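Local structure of DNA replication licensing factor MCM related protein (Thermoplasma acidophilum, 4ME3) at residues 130-141 against 190-201. The protein probably unwinds DNA at replication forks as an ATP-driven MCM helicase, of which this chain is the N-terminal domain, carrying the OB fold and a zinc-binding module. Sequence-based numbering, arbitrary orientation.
Sequences VRKNTEVFPKLK and SEFIDVQKVEIQ
Two antiparallel ladders in the MCM OB domain join residues 130-141 to the strand 191-201; the first carries a classic beta bulge, and residues 134-136 loop out between them. At the bulge two residues, Arg131 and Lys132, stand opposite the single Glu199, whose O takes a nearly straight bond from Arg131 N (2.8 Å) and a weak one from Lys132 N. The Arg131 chain, bent at chi2 (-50°), runs over Gln201, and NE donates to Gln201 OE1 at 3.1 Å, the guanidinium standing almost perpendicular to the amide (82°). Cutting Arg131 back to an alanine would probably leave Gln201 OE1 without this donor and strip the cover of Arg131 CG from Gln201 CB, so that the amide keeps its bond from NE2 to Pro213 O.

Between the ladders, side-chain bonds join the backbone bond from Thr134 N to Lys197 O. Thr134 OG1, turned between the backbone N and the carbonyl carbon (chi1 64°), faces Lys197 N, accepts from it (3.0 Å) and donates to Glu135 O. The extended Gln196 reaches across so that NE2 meets Thr134 O at 3.1 Å, the acceptor lying in the amide plane; Gly226 N binds its OE1, which fixes both ends of the amide. The second ladder starts with Phe137 N bonded to Val195 O, followed by Lys139 N to Ile193 O, and the pairing runs on from the OB barrel towards the zinc module, where Cys147, Cys150, Cys169 and Cys172 hold the zinc ion.

On one face of this ribbon Val195 CB makes a CH-pi contact over the Phe137 ring, 4.0 Å from its centroid, while CG2 presses on Lys139 CB at a tight 3.5 Å. On the other, Leu140 CD1 makes a second CH-pi contact over the Phe192 ring and also meets Ser190 CB (3.5 Å). At the barrel end Val130 CG1 packs against Val198 CG1, 3.5 Å away, and Val234 of strand 233-247 touches both Val130 and Ile200.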
# COMPACT_ATOMS: atom_id res chain seq x y z
N VAL A 130 19.77 -7.48 4.90
CA VAL A 130 18.68 -8.19 5.54
C VAL A 130 19.23 -9.12 6.63
O VAL A 130 20.19 -9.86 6.40
CB VAL A 130 17.86 -9.02 4.53
CG1 VAL A 130 16.79 -9.83 5.24
CG2 VAL A 130 17.22 -8.11 3.49
N ARG A 131 18.64 -9.05 7.82
CA ARG A 131 19.10 -9.86 8.95
C ARG A 131 18.08 -10.91 9.38
O ARG A 131 18.44 -12.01 9.78
CB ARG A 131 19.43 -8.96 10.15
CG ARG A 131 20.62 -8.05 9.94
CD ARG A 131 21.83 -8.82 9.42
NE ARG A 131 23.03 -8.00 9.37
CZ ARG A 131 24.17 -8.37 8.81
NH1 ARG A 131 24.29 -9.56 8.24
NH2 ARG A 131 25.21 -7.55 8.82
N LYS A 132 16.80 -10.55 9.28
CA LYS A 132 15.73 -11.44 9.70
C LYS A 132 14.52 -11.27 8.80
O LYS A 132 14.34 -10.21 8.20
CB LYS A 132 15.30 -11.12 11.14
CG LYS A 132 16.33 -11.43 12.20
CD LYS A 132 15.78 -11.16 13.59
CE LYS A 132 15.18 -12.42 14.22
NZ LYS A 132 14.02 -12.97 13.45
N ASN A 133 13.70 -12.30 8.71
CA ASN A 133 12.41 -12.18 8.07
C ASN A 133 11.39 -13.08 8.74
O ASN A 133 11.75 -14.09 9.35
CB ASN A 133 12.50 -12.47 6.57
CG ASN A 133 12.92 -13.89 6.27
OD1 ASN A 133 12.69 -14.80 7.06
ND2 ASN A 133 13.53 -14.09 5.11
N THR A 134 10.13 -12.69 8.67
CA THR A 134 9.05 -13.51 9.19
C THR A 134 8.63 -14.50 8.12
O THR A 134 9.08 -14.44 6.98
CB THR A 134 7.82 -12.67 9.56
OG1 THR A 134 7.27 -12.08 8.38
CG2 THR A 134 8.18 -11.59 10.57
N GLU A 135 7.76 -15.42 8.50
CA GLU A 135 7.05 -16.22 7.52
C GLU A 135 6.21 -15.27 6.67
O GLU A 135 5.96 -14.12 7.06
CB GLU A 135 6.16 -17.26 8.20
CG GLU A 135 4.92 -16.69 8.89
CD GLU A 135 5.21 -16.08 10.25
OE1 GLU A 135 6.38 -16.07 10.67
OE2 GLU A 135 4.25 -15.62 10.91
N VAL A 136 5.78 -15.74 5.51
CA VAL A 136 4.80 -15.01 4.73
C VAL A 136 3.41 -15.40 5.24
O VAL A 136 3.05 -16.58 5.22
CB VAL A 136 4.91 -15.34 3.24
CG1 VAL A 136 3.81 -14.63 2.46
CG2 VAL A 136 6.28 -14.93 2.71
N PHE A 137 2.64 -14.42 5.69
CA PHE A 137 1.33 -14.70 6.29
C PHE A 137 0.24 -13.87 5.64
O PHE A 137 0.51 -12.82 5.04
CB PHE A 137 1.37 -14.45 7.79
CG PHE A 137 1.68 -13.03 8.16
CD1 PHE A 137 2.99 -12.59 8.26
CD2 PHE A 137 0.65 -12.13 8.42
CE1 PHE A 137 3.27 -11.28 8.60
CE2 PHE A 137 0.93 -10.82 8.77
CZ PHE A 137 2.25 -10.40 8.85
N PRO A 138 -1.02 -14.33 5.73
CA PRO A 138 -2.11 -13.61 5.09
C PRO A 138 -2.67 -12.49 5.95
O PRO A 138 -2.80 -12.63 7.17
CB PRO A 138 -3.17 -14.70 4.88
CG PRO A 138 -2.96 -15.61 6.04
CD PRO A 138 -1.48 -15.60 6.33
N LYS A 139 -2.99 -11.37 5.31
CA LYS A 139 -3.64 -10.25 5.98
C LYS A 139 -4.91 -9.90 5.23
O LYS A 139 -4.93 -9.83 4.01
CB LYS A 139 -2.71 -9.04 6.03
CG LYS A 139 -3.41 -7.73 6.39
CD LYS A 139 -2.64 -6.52 5.88
CE LYS A 139 -3.57 -5.35 5.60
NZ LYS A 139 -2.88 -4.27 4.83
N LEU A 140 -5.98 -9.68 5.99
CA LEU A 140 -7.26 -9.28 5.42
C LEU A 140 -7.11 -7.94 4.71
O LEU A 140 -6.64 -6.97 5.31
CB LEU A 140 -8.29 -9.19 6.54
CG LEU A 140 -9.76 -9.02 6.17
CD1 LEU A 140 -10.24 -10.17 5.32
CD2 LEU A 140 -10.58 -8.91 7.45
N LYS A 141 -7.50 -7.88 3.44
CA LYS A 141 -7.33 -6.66 2.65
C LYS A 141 -8.67 -6.06 2.26
O LYS A 141 -8.93 -4.88 2.53
CB LYS A 141 -6.50 -6.95 1.39
CG LYS A 141 -6.22 -5.71 0.54
CD LYS A 141 -5.40 -4.68 1.31
CE LYS A 141 -5.13 -3.44 0.46
NZ LYS A 141 -4.37 -3.75 -0.78
N SER A 190 -13.72 -12.96 1.48
CA SER A 190 -12.87 -11.79 1.56
C SER A 190 -11.60 -12.01 0.76
O SER A 190 -11.26 -13.14 0.41
CB SER A 190 -12.53 -11.48 3.02
OG SER A 190 -13.70 -11.29 3.79
N GLU A 191 -10.89 -10.92 0.48
CA GLU A 191 -9.60 -11.01 -0.20
C GLU A 191 -8.46 -10.78 0.78
O GLU A 191 -8.46 -9.81 1.53
CB GLU A 191 -9.53 -9.99 -1.34
CG GLU A 191 -10.32 -10.40 -2.57
CD GLU A 191 -9.89 -11.75 -3.10
OE1 GLU A 191 -8.74 -11.86 -3.58
OE2 GLU A 191 -10.70 -12.71 -3.03
N PHE A 192 -7.50 -11.70 0.76
CA PHE A 192 -6.29 -11.58 1.57
C PHE A 192 -5.09 -11.31 0.70
O PHE A 192 -5.07 -11.67 -0.49
CB PHE A 192 -6.04 -12.88 2.34
CG PHE A 192 -7.12 -13.23 3.32
CD1 PHE A 192 -8.25 -13.91 2.91
CD2 PHE A 192 -7.00 -12.88 4.65
CE1 PHE A 192 -9.24 -14.24 3.80
CE2 PHE A 192 -8.00 -13.21 5.56
CZ PHE A 192 -9.12 -13.89 5.13
N ILE A 193 -4.07 -10.69 1.28
CA ILE A 193 -2.79 -10.51 0.61
C ILE A 193 -1.66 -11.04 1.48
O ILE A 193 -1.77 -11.07 2.71
CB ILE A 193 -2.52 -9.03 0.27
CG1 ILE A 193 -2.50 -8.19 1.55
CG2 ILE A 193 -3.56 -8.51 -0.70
CD1 ILE A 193 -2.08 -6.75 1.32
N ASP A 194 -0.58 -11.47 0.83
CA ASP A 194 0.62 -11.91 1.52
C ASP A 194 1.28 -10.73 2.20
O ASP A 194 1.31 -9.62 1.66
CB ASP A 194 1.62 -12.51 0.52
CG ASP A 194 1.12 -13.80 -0.11
OD1 ASP A 194 0.54 -14.63 0.61
OD2 ASP A 194 1.33 -13.97 -1.33
N VAL A 195 1.83 -10.97 3.39
CA VAL A 195 2.60 -9.97 4.11
C VAL A 195 3.83 -10.63 4.70
O VAL A 195 3.79 -11.79 5.12
CB VAL A 195 1.79 -9.32 5.24
CG1 VAL A 195 2.62 -8.25 5.95
CG2 VAL A 195 0.50 -8.72 4.70
N GLN A 196 4.93 -9.90 4.73
CA GLN A 196 6.15 -10.39 5.35
C GLN A 196 6.87 -9.21 5.97
O GLN A 196 6.92 -8.13 5.37
CB GLN A 196 7.04 -11.06 4.31
CG GLN A 196 8.30 -11.69 4.87
CD GLN A 196 9.15 -12.34 3.80
OE1 GLN A 196 9.28 -11.82 2.69
NE2 GLN A 196 9.73 -13.49 4.13
N LYS A 197 7.40 -9.39 7.17
CA LYS A 197 8.23 -8.36 7.78
C LYS A 197 9.69 -8.75 7.62
O LYS A 197 10.05 -9.92 7.80
CB LYS A 197 7.89 -8.16 9.25
CG LYS A 197 6.42 -7.91 9.52
CD LYS A 197 6.20 -7.39 10.92
CE LYS A 197 4.73 -7.18 11.21
NZ LYS A 197 4.50 -6.71 12.61
N VAL A 198 10.51 -7.77 7.27
CA VAL A 198 11.92 -7.99 7.02
C VAL A 198 12.73 -6.94 7.77
O VAL A 198 12.54 -5.74 7.58
CB VAL A 198 12.23 -7.87 5.51
CG1 VAL A 198 13.70 -8.12 5.24
CG2 VAL A 198 11.36 -8.84 4.72
N GLU A 199 13.63 -7.39 8.64
CA GLU A 199 14.49 -6.46 9.36
C GLU A 199 15.81 -6.30 8.64
O GLU A 199 16.48 -7.29 8.34
CB GLU A 199 14.74 -6.94 10.79
CG GLU A 199 15.68 -6.02 11.56
CD GLU A 199 15.88 -6.46 12.99
OE1 GLU A 199 15.35 -5.78 13.90
OE2 GLU A 199 16.58 -7.47 13.21
N ILE A 200 16.19 -5.06 8.35
CA ILE A 200 17.49 -4.79 7.74
C ILE A 200 18.38 -4.01 8.71
O ILE A 200 17.89 -3.36 9.64
CB ILE A 200 17.37 -4.01 6.42
CG1 ILE A 200 16.74 -2.63 6.64
CG2 ILE A 200 16.55 -4.80 5.41
CD1 ILE A 200 16.89 -1.71 5.44
N GLN A 201 19.68 -4.07 8.48
CA GLN A 201 20.64 -3.39 9.33
C GLN A 201 21.61 -2.59 8.48
O GLN A 201 21.89 -2.94 7.33
CB GLN A 201 21.42 -4.41 10.16
CG GLN A 201 22.34 -3.79 11.19
CD GLN A 201 23.02 -4.83 12.06
OE1 GLN A 201 23.23 -5.96 11.64
NE2 GLN A 201 23.35 -4.44 13.29